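PDB 2YGK: DNA double-strand break repair nuclease NurA, which is a manganese-dependent nuclease involved in double-strand break repair, probably acting with the HerA helicase to resect DNA ends. Local coordinates for residues Q29-K34 against D208-D213; N36-E41 against F229-I234; I70-G75 against E106-L111. All coordinates share one frame; numbering follows the deposited sequence.

Contact 3 is core: every residue that touches is buried, and a helix packs on a sheet strand almost wholly through apolar side chains, with no hydrogen bond across. Contacts 1 and 2 are only partly buried, lie on the opposite side of the chain's centre and touch each other, both drawing on helix 17-38. In contact 1 that helix meets a loop by apolar and mixed contacts without a hydrogen bond; in contact 2 the chain beyond it forms an edge strand, held by backbone hydrogen bonds, so that chemistry follows position in the fold. Tyr38 joins the two, its ring meeting Phe210. Contacts 2 and 3 reach the same mixed sheet, yet their centres lie about 37 Å apart.

Contact 1 of 3, residues Q29-K34 against D208-D213; sequences QEIQDK and DLFGTD
Glu30 and Thr212 make the nearest approach between helical residues 29-34 and the loop 208-213, and it is a meeting of carbon with carbon: Glu30 CG lies 3.5 Å from Thr212 CG2 as the two side chains pass alongside one another, pointing opposite ways. The bend of the Glu30 chain at chi2 (81°) brings its carboxylate back alongside the same methyl, with Glu30 OE2 3.8 Å from Thr212 CG2. The threonine hydroxyl is engaged elsewhere, with the carbonyl of Tyr214.

Apolar packing continues at Ile31, whose CG2 reaches both Thr212 CG2 (4.3 Å) and Phe210 CD1 (4.4 Å), the ring being approached obliquely. Ile31 and Phe210 also share Val219 of helix 216-223, so the helix, the loop and this second helix close on one another.

The aromatic edge supplies the third kind of contact. Lys34 O lies near the plane of the Phe210 ring, 3.9 Å from CE1, where the positive rim of the ring would suit a carbonyl oxygen. On one face the ring carries CB of its neighbour Leu209.

With no hydrogen bond or salt bridge across it, the contact rests on van der Waals fit between partly buried side chains, and probably imposes little directional constraint.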
loop_
_atom_site.group_PDB
_atom_site.type_symbol
_atom_site.label_atom_id
_atom_site.label_comp_id
_atom_site.label_asym_id
_atom_site.label_seq_id
_atom_site.Cartn_x
_atom_site.Cartn_y
_atom_site.Cartn_z
ATOM N N GLN A 29 23.215 -0.064 23.957
ATOM C CA GLN A 29 23.035 -0.245 25.397
ATOM C C GLN A 29 21.868 -1.173 25.716
ATOM O O GLN A 29 21.611 -1.476 26.874
ATOM C CB GLN A 29 22.849 1.126 26.083
ATOM C CG GLN A 29 24.100 1.620 26.828
ATOM C CD GLN A 29 24.252 3.146 26.863
ATOM O OE1 GLN A 29 23.509 3.886 26.202
ATOM N NE2 GLN A 29 25.232 3.619 27.644
ATOM N N GLU A 30 21.159 -1.622 24.694
ATOM C CA GLU A 30 20.045 -2.538 24.888
ATOM C C GLU A 30 20.498 -3.979 24.726
ATOM O O GLU A 30 20.043 -4.834 25.478
ATOM C CB GLU A 30 18.916 -2.243 23.890
ATOM C CG GLU A 30 17.649 -3.102 24.037
ATOM C CD GLU A 30 16.703 -2.623 25.123
ATOM O OE1 GLU A 30 17.106 -1.795 25.973
ATOM O OE2 GLU A 30 15.543 -3.087 25.124
ATOM N N ILE A 31 21.375 -4.257 23.756
ATOM C CA ILE A 31 21.680 -5.648 23.407
ATOM C C ILE A 31 22.965 -5.941 22.589
ATOM O O ILE A 31 22.995 -6.919 21.842
ATOM C CB ILE A 31 20.452 -6.315 22.677
ATOM C CG1 ILE A 31 19.964 -5.456 21.509
ATOM C CG2 ILE A 31 19.300 -6.590 23.654
ATOM C CD1 ILE A 31 20.883 -5.471 20.314
ATOM N N GLN A 32 24.028 -5.150 22.730
ATOM C CA GLN A 32 25.349 -5.585 22.206
ATOM C C GLN A 32 25.834 -6.859 22.935
ATOM O O GLN A 32 26.561 -7.673 22.351
ATOM C CB GLN A 32 26.416 -4.479 22.323
ATOM C CG GLN A 32 27.761 -4.798 21.616
ATOM C CD GLN A 32 28.856 -3.757 21.886
ATOM O OE1 GLN A 32 29.364 -3.632 23.007
ATOM N NE2 GLN A 32 29.236 -3.026 20.846
ATOM N N ASP A 33 25.420 -7.009 24.201
ATOM C CA ASP A 33 25.710 -8.202 25.019
ATOM C C ASP A 33 24.884 -9.455 24.641
ATOM O O ASP A 33 25.449 -10.517 24.346
ATOM C CB ASP A 33 25.572 -7.907 26.539
ATOM C CG ASP A 33 24.612 -6.740 26.865
ATOM O OD1 ASP A 33 23.952 -6.188 25.959
ATOM O OD2 ASP A 33 24.537 -6.357 28.054
ATOM N N LYS A 34 23.556 -9.321 24.652
ATOM C CA LYS A 34 22.655 -10.470 24.470
ATOM C C LYS A 34 22.712 -11.086 23.077
ATOM O O LYS A 34 22.414 -12.263 22.909
ATOM C CB LYS A 34 21.215 -10.097 24.838
ATOM C CG LYS A 34 21.071 -9.814 26.313
ATOM C CD LYS A 34 19.677 -9.377 26.719
ATOM C CE LYS A 34 19.647 -9.066 28.227
ATOM N NZ LYS A 34 18.321 -8.589 28.719
ATOM N N ASP A 208 10.564 -11.901 19.479
ATOM C CA ASP A 208 10.589 -13.002 20.418
ATOM C C ASP A 208 11.906 -13.061 21.112
ATOM O O ASP A 208 11.947 -13.313 22.309
ATOM C CB ASP A 208 10.362 -14.329 19.700
ATOM C CG ASP A 208 8.901 -14.557 19.352
ATOM O OD1 ASP A 208 8.084 -14.623 20.302
ATOM O OD2 ASP A 208 8.581 -14.671 18.143
ATOM N N LEU A 209 12.991 -12.831 20.375
ATOM C CA LEU A 209 14.325 -12.996 20.958
ATOM C C LEU A 209 14.659 -11.893 21.933
ATOM O O LEU A 209 14.764 -12.148 23.132
ATOM C CB LEU A 209 15.419 -13.090 19.887
ATOM C CG LEU A 209 15.596 -14.449 19.225
ATOM C CD1 LEU A 209 16.835 -14.391 18.356
ATOM C CD2 LEU A 209 15.681 -15.565 20.273
ATOM N N PHE A 210 14.803 -10.677 21.413
ATOM C CA PHE A 210 15.391 -9.576 22.160
ATOM C C PHE A 210 14.390 -8.607 22.754
ATOM O O PHE A 210 14.735 -7.879 23.671
ATOM C CB PHE A 210 16.341 -8.802 21.268
ATOM C CG PHE A 210 17.375 -9.649 20.619
ATOM C CD1 PHE A 210 18.404 -10.211 21.367
ATOM C CD2 PHE A 210 17.345 -9.876 19.264
ATOM C CE1 PHE A 210 19.383 -10.990 20.763
ATOM C CE2 PHE A 210 18.311 -10.661 18.652
ATOM C CZ PHE A 210 19.337 -11.211 19.402
ATOM N N GLY A 211 13.170 -8.567 22.227
ATOM C CA GLY A 211 12.112 -7.730 22.796
ATOM C C GLY A 211 12.444 -6.244 22.829
ATOM O O GLY A 211 12.312 -5.599 23.872
ATOM N N THR A 212 12.874 -5.713 21.683
ATOM C CA THR A 212 13.315 -4.331 21.577
ATOM C C THR A 212 12.417 -3.566 20.613
ATOM O O THR A 212 11.482 -4.126 20.049
ATOM C CB THR A 212 14.780 -4.241 21.104
ATOM O OG1 THR A 212 14.876 -4.603 19.719
ATOM C CG2 THR A 212 15.681 -5.152 21.949
ATOM N N ASP A 213 12.707 -2.279 20.438
ATOM C CA ASP A 213 11.938 -1.436 19.538
ATOM C C ASP A 213 12.158 -1.817 18.090
ATOM O O ASP A 213 11.329 -1.496 17.248
ATOM C CB ASP A 213 12.293 0.044 19.719
ATOM C CG ASP A 213 11.773 0.628 21.026
ATOM O OD1 ASP A 213 10.733 0.159 21.532
ATOM O OD2 ASP A 213 12.410 1.574 21.535
#

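Contact 2 of 3, residues N36-E41 against F229-I234; sequences NEYWNE and FSKLII
Residues 39-40 pair antiparallel with 229-230, Asn40 and Phe229 forming the hydrogen-bonded pair (Asn40 N to Phe229 O 2.8 Å, Phe229 N to Asn40 O 3.0 Å) and Trp39 with Ser230 the non-hydrogen-bonded one. A third bond, Lys231 N to Tyr38 O at 3.1 Å, continues the pairing by one residue on each side.

On the Asn40 face, CB of that residue sits over the Phe229 ring, 3.6 Å from its centroid, a CH-pi contact. The Phe229 first torsion (chi1 64°) folds the ring across its partner, and the Asn40 amide lies only 19° from the ring plane. Asn40 ND2 adds a weak bond to Phe229 O, giving that oxygen a second donor. Were Phe229 replaced by an alanine, Asn40 CB would probably lose the ring face it rests on, and a gap would be likely to open toward Val283 and Met287 of helix 280-291.

On the other face, the Trp39 indole lies over the Phe229 backbone, with Trp39 CE3 3.6 Å from Phe229 O. Lys231 reaches along the Tyr38 ring, its CD over one face.

This is a short edge strand added to the mixed sheet of the NurA domain, a member of the RNase H clan.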
loop_
_atom_site.group_PDB
_atom_site.type_symbol
_atom_site.label_atom_id
_atom_site.label_comp_id
_atom_site.label_asym_id
_atom_site.label_seq_id
_atom_site.Cartn_x
_atom_site.Cartn_y
_atom_site.Cartn_z
ATOM N N ASN A 36 25.347 -11.822 21.148
ATOM C CA ASN A 36 26.372 -12.868 21.105
ATOM C C ASN A 36 26.032 -14.059 22.018
ATOM O O ASN A 36 26.377 -15.190 21.703
ATOM C CB ASN A 36 27.742 -12.258 21.421
ATOM C CG ASN A 36 28.095 -11.098 20.480
ATOM O OD1 ASN A 36 27.855 -11.162 19.266
ATOM N ND2 ASN A 36 28.655 -10.032 21.044
ATOM N N GLU A 37 25.328 -13.793 23.118
ATOM C CA GLU A 37 24.685 -14.834 23.913
ATOM C C GLU A 37 23.807 -15.688 23.013
ATOM O O GLU A 37 23.891 -16.899 23.039
ATOM C CB GLU A 37 23.785 -14.234 25.007
ATOM C CG GLU A 37 24.452 -13.242 26.007
ATOM C CD GLU A 37 25.105 -13.899 27.192
ATOM O OE1 GLU A 37 24.976 -15.130 27.363
ATOM O OE2 GLU A 37 25.754 -13.165 27.961
ATOM N N TYR A 38 22.968 -15.037 22.209
ATOM C CA TYR A 38 21.931 -15.714 21.409
ATOM C C TYR A 38 22.304 -16.033 19.965
ATOM O O TYR A 38 21.433 -16.432 19.219
ATOM C CB TYR A 38 20.689 -14.841 21.308
ATOM C CG TYR A 38 19.774 -14.733 22.487
ATOM C CD1 TYR A 38 20.043 -15.321 23.716
ATOM C CD2 TYR A 38 18.618 -13.994 22.361
ATOM C CE1 TYR A 38 19.141 -15.167 24.781
ATOM C CE2 TYR A 38 17.740 -13.843 23.384
ATOM C CZ TYR A 38 17.988 -14.415 24.587
ATOM O OH TYR A 38 17.045 -14.195 25.563
ATOM N N TRP A 39 23.548 -15.812 19.560
ATOM C CA TRP A 39 24.019 -16.198 18.218
ATOM C C TRP A 39 25.042 -17.358 18.263
ATOM O O TRP A 39 25.917 -17.420 19.150
ATOM C CB TRP A 39 24.632 -14.992 17.521
ATOM C CG TRP A 39 25.022 -15.187 16.066
ATOM C CD1 TRP A 39 26.289 -15.181 15.556
ATOM C CD2 TRP A 39 24.144 -15.349 14.944
ATOM N NE1 TRP A 39 26.248 -15.360 14.193
ATOM C CE2 TRP A 39 24.944 -15.461 13.796
ATOM C CE3 TRP A 39 22.766 -15.420 14.805
ATOM C CZ2 TRP A 39 24.405 -15.647 12.507
ATOM C CZ3 TRP A 39 22.215 -15.596 13.522
ATOM C CH2 TRP A 39 23.041 -15.709 12.391
ATOM N N ASN A 40 24.928 -18.266 17.302
ATOM C CA ASN A 40 25.837 -19.397 17.197
ATOM C C ASN A 40 26.577 -19.353 15.882
ATOM O O ASN A 40 25.955 -19.406 14.819
ATOM C CB ASN A 40 25.071 -20.715 17.325
ATOM C CG ASN A 40 24.364 -20.837 18.657
ATOM O OD1 ASN A 40 24.962 -21.258 19.679
ATOM N ND2 ASN A 40 23.077 -20.447 18.670
ATOM N N GLU A 41 27.896 -19.230 15.946
ATOM C CA GLU A 41 28.724 -19.308 14.751
ATOM C C GLU A 41 28.668 -20.713 14.212
ATOM O O GLU A 41 28.653 -21.664 14.975
ATOM C CB GLU A 41 30.164 -18.905 15.060
ATOM C CG GLU A 41 30.304 -17.431 15.306
ATOM C CD GLU A 41 31.708 -16.979 15.692
ATOM O OE1 GLU A 41 32.712 -17.594 15.209
ATOM O OE2 GLU A 41 31.785 -15.984 16.483
ATOM N N PHE A 229 23.460 -19.165 13.208
ATOM C CA PHE A 229 22.069 -19.356 13.521
ATOM C C PHE A 229 21.759 -18.913 14.907
ATOM O O PHE A 229 22.614 -18.843 15.753
ATOM C CB PHE A 229 21.665 -20.810 13.340
ATOM C CG PHE A 229 22.346 -21.740 14.253
ATOM C CD1 PHE A 229 23.618 -22.232 13.949
ATOM C CD2 PHE A 229 21.737 -22.151 15.423
ATOM C CE1 PHE A 229 24.271 -23.126 14.818
ATOM C CE2 PHE A 229 22.379 -23.037 16.298
ATOM C CZ PHE A 229 23.640 -23.524 15.994
ATOM N N SER A 230 20.510 -18.580 15.142
ATOM C CA SER A 230 20.132 -18.020 16.428
ATOM C C SER A 230 19.591 -19.078 17.344
ATOM O O SER A 230 19.235 -20.167 16.913
ATOM C CB SER A 230 19.008 -17.029 16.205
ATOM O OG SER A 230 17.813 -17.712 15.879
ATOM N N LYS A 231 19.453 -18.723 18.609
ATOM C CA LYS A 231 18.565 -19.445 19.482
ATOM C C LYS A 231 17.247 -19.747 18.738
ATOM O O LYS A 231 16.727 -18.922 17.969
ATOM C CB LYS A 231 18.305 -18.632 20.734
ATOM C CG LYS A 231 17.194 -19.182 21.597
ATOM C CD LYS A 231 17.312 -18.724 23.060
ATOM C CE LYS A 231 16.566 -19.696 23.987
ATOM N NZ LYS A 231 16.015 -19.084 25.224
ATOM N N LEU A 232 16.744 -20.954 18.979
ATOM C CA LEU A 232 15.524 -21.461 18.390
ATOM C C LEU A 232 14.384 -20.971 19.214
ATOM O O LEU A 232 14.477 -20.925 20.410
ATOM C CB LEU A 232 15.524 -22.993 18.358
ATOM C CG LEU A 232 16.381 -23.581 17.219
ATOM C CD1 LEU A 232 17.796 -22.951 17.140
ATOM C CD2 LEU A 232 16.516 -25.115 17.351
ATOM N N ILE A 233 13.317 -20.579 18.544
ATOM C CA ILE A 233 12.146 -20.044 19.174
ATOM C C ILE A 233 11.041 -20.991 18.805
ATOM O O ILE A 233 10.959 -21.416 17.650
ATOM C CB ILE A 233 11.774 -18.676 18.601
ATOM C CG1 ILE A 233 12.982 -17.738 18.576
ATOM C CG2 ILE A 233 10.627 -18.076 19.372
ATOM C CD1 ILE A 233 12.636 -16.323 18.117
ATOM N N ILE A 234 10.198 -21.313 19.784
ATOM C CA ILE A 234 9.088 -22.229 19.604
ATOM C C ILE A 234 7.825 -21.413 19.777
ATOM O O ILE A 234 7.620 -20.792 20.808
ATOM C CB ILE A 234 9.209 -23.427 20.582
ATOM C CG1 ILE A 234 10.481 -24.218 20.248
ATOM C CG2 ILE A 234 8.009 -24.356 20.490
ATOM C CD1 ILE A 234 10.950 -25.120 21.328
#

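Contact 3 of 3, residues I70-G75 against E106-L111; sequences IVYAVG and ERISLL
Ile108 is the main bump of this interface, entering the surface formed by Ile70, Tyr72 and Val74, alternate residues of strand 70-75 that all turn toward helix 106-111. Its two branches divide the work. The longer one, with CG1 anti to the carbonyl carbon (chi1 -72°), goes down to the strand, where Ile108 CD1 lies 3.7 Å from Tyr72 CB and 4.0 Å from Ile70 CG2. It thus fills the hollow between these two side chains. The CG2 methyl points to the other neighbour, 3.8 Å from Val74 CG1.

Val74 answers with a bump of its own. Its CG1 fits into the dip between Ile108 and Leu111, about one turn apart, 3.6 Å from Ile108 O and 4.3 Å from Leu111 CG, so that it touches backbone as well as hydrocarbon.

Strand and helix run almost parallel, their axes 22° apart and 8.6 Å from each other at closest approach. This is alpha/beta layering: helix 104-123 covers one face of the mixed sheet in the NurA domain, whose family belongs to the RNase H clan. The side chain of Val74 is about 11 Å from the bound manganese ion, held by Asp58 and Asp133, and so makes no direct contact with the metal.

Leu111 sets its CD2 methyl against the ring of Tyr72. The first torsion of Tyr72 (chi1 70°) lays that ring across the strand, flat along the sheet and beneath the helix, where it crosses the leucine at about a right angle, with Tyr72 CE2 4.0 Å from Leu111 CD2. The same ring stacks with Phe98 of the adjoining strand 85-98, whose side chain also touches Ile108 and Leu111.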
loop_
_atom_site.group_PDB
_atom_site.type_symbol
_atom_site.label_atom_id
_atom_site.label_comp_id
_atom_site.label_asym_id
_atom_site.label_seq_id
_atom_site.Cartn_x
_atom_site.Cartn_y
_atom_site.Cartn_z
ATOM N N ILE A 70 -10.565 -2.832 -11.547
ATOM C CA ILE A 70 -9.196 -3.129 -11.163
ATOM C C ILE A 70 -8.650 -4.230 -12.050
ATOM O O ILE A 70 -8.982 -5.406 -11.874
ATOM C CB ILE A 70 -9.080 -3.603 -9.701
ATOM C CG1 ILE A 70 -9.911 -2.730 -8.761
ATOM C CG2 ILE A 70 -7.613 -3.607 -9.271
ATOM C CD1 ILE A 70 -9.579 -1.268 -8.878
ATOM N N VAL A 71 -7.794 -3.860 -12.990
ATOM C CA VAL A 71 -7.209 -4.820 -13.909
ATOM C C VAL A 71 -6.008 -5.453 -13.247
ATOM O O VAL A 71 -5.060 -4.757 -12.963
ATOM C CB VAL A 71 -6.742 -4.153 -15.202
ATOM C CG1 VAL A 71 -6.055 -5.178 -16.117
ATOM C CG2 VAL A 71 -7.938 -3.475 -15.927
ATOM N N TYR A 72 -6.049 -6.767 -13.017
ATOM C CA TYR A 72 -4.992 -7.437 -12.283
ATOM C C TYR A 72 -4.385 -8.611 -13.021
ATOM O O TYR A 72 -4.946 -9.157 -13.959
ATOM C CB TYR A 72 -5.516 -7.958 -10.959
ATOM C CG TYR A 72 -6.462 -9.114 -11.131
ATOM C CD1 TYR A 72 -7.829 -8.902 -11.298
ATOM C CD2 TYR A 72 -5.992 -10.409 -11.166
ATOM C CE1 TYR A 72 -8.704 -9.968 -11.460
ATOM C CE2 TYR A 72 -6.846 -11.469 -11.326
ATOM C CZ TYR A 72 -8.210 -11.251 -11.473
ATOM O OH TYR A 72 -9.064 -12.338 -11.636
ATOM N N ALA A 73 -3.239 -9.023 -12.518
ATOM C CA ALA A 73 -2.525 -10.144 -13.047
ATOM C C ALA A 73 -1.787 -10.764 -11.891
ATOM O O ALA A 73 -1.109 -10.080 -11.144
ATOM C CB ALA A 73 -1.569 -9.680 -14.110
ATOM N N VAL A 74 -1.926 -12.067 -11.747
ATOM C CA VAL A 74 -1.219 -12.832 -10.725
ATOM C C VAL A 74 -0.474 -13.957 -11.420
ATOM O O VAL A 74 -0.897 -14.418 -12.505
ATOM C CB VAL A 74 -2.203 -13.486 -9.741
ATOM C CG1 VAL A 74 -2.889 -12.424 -8.863
ATOM C CG2 VAL A 74 -3.223 -14.337 -10.514
ATOM N N GLY A 75 0.604 -14.420 -10.789
ATOM C CA GLY A 75 1.367 -15.523 -11.312
ATOM C C GLY A 75 2.229 -16.172 -10.232
ATOM O O GLY A 75 2.758 -15.510 -9.357
ATOM N N GLU A 106 -5.969 -6.445 -1.718
ATOM C CA GLU A 106 -5.789 -7.548 -0.806
ATOM C C GLU A 106 -6.297 -8.857 -1.461
ATOM O O GLU A 106 -5.613 -9.902 -1.422
ATOM C CB GLU A 106 -6.500 -7.249 0.515
ATOM C CG GLU A 106 -5.827 -7.945 1.680
ATOM C CD GLU A 106 -6.723 -8.163 2.878
ATOM O OE1 GLU A 106 -7.657 -7.353 3.092
ATOM O OE2 GLU A 106 -6.460 -9.161 3.606
ATOM N N ARG A 107 -7.462 -8.792 -2.113
ATOM C CA ARG A 107 -7.928 -9.957 -2.835
ATOM C C ARG A 107 -6.904 -10.387 -3.876
ATOM O O ARG A 107 -6.706 -11.580 -4.077
ATOM C CB ARG A 107 -9.285 -9.738 -3.515
ATOM C CG ARG A 107 -10.327 -9.148 -2.603
ATOM C CD ARG A 107 -11.745 -9.414 -3.031
ATOM N NE ARG A 107 -12.120 -8.780 -4.290
ATOM C CZ ARG A 107 -12.320 -7.486 -4.446
ATOM N NH1 ARG A 107 -12.154 -6.653 -3.416
ATOM N NH2 ARG A 107 -12.660 -7.032 -5.644
ATOM N N ILE A 108 -6.280 -9.430 -4.565
ATOM C CA ILE A 108 -5.348 -9.792 -5.610
ATOM C C ILE A 108 -4.216 -10.581 -4.962
ATOM O O ILE A 108 -3.822 -11.636 -5.466
ATOM C CB ILE A 108 -4.751 -8.596 -6.345
ATOM C CG1 ILE A 108 -5.794 -7.935 -7.251
ATOM C CG2 ILE A 108 -3.567 -9.029 -7.204
ATOM C CD1 ILE A 108 -5.475 -6.466 -7.572
ATOM N N SER A 109 -3.701 -10.077 -3.848
ATOM C CA SER A 109 -2.569 -10.730 -3.229
ATOM C C SER A 109 -2.943 -12.091 -2.656
ATOM O O SER A 109 -2.154 -13.008 -2.727
ATOM C CB SER A 109 -1.887 -9.834 -2.191
ATOM O OG SER A 109 -2.820 -9.225 -1.344
ATOM N N LEU A 110 -4.142 -12.215 -2.091
ATOM C CA LEU A 110 -4.590 -13.485 -1.536
ATOM C C LEU A 110 -4.779 -14.490 -2.662
ATOM O O LEU A 110 -4.535 -15.681 -2.495
ATOM C CB LEU A 110 -5.904 -13.321 -0.767
ATOM C CG LEU A 110 -5.718 -12.626 0.580
ATOM C CD1 LEU A 110 -7.038 -12.127 1.168
ATOM C CD2 LEU A 110 -5.029 -13.517 1.558
ATOM N N LEU A 111 -5.251 -14.015 -3.804
ATOM C CA LEU A 111 -5.353 -14.850 -4.981
ATOM C C LEU A 111 -3.966 -15.340 -5.411
ATOM O O LEU A 111 -3.783 -16.527 -5.714
ATOM C CB LEU A 111 -6.037 -14.078 -6.072
ATOM C CG LEU A 111 -6.238 -14.706 -7.440
ATOM C CD1 LEU A 111 -6.658 -16.171 -7.377
ATOM C CD2 LEU A 111 -7.276 -13.844 -8.179
#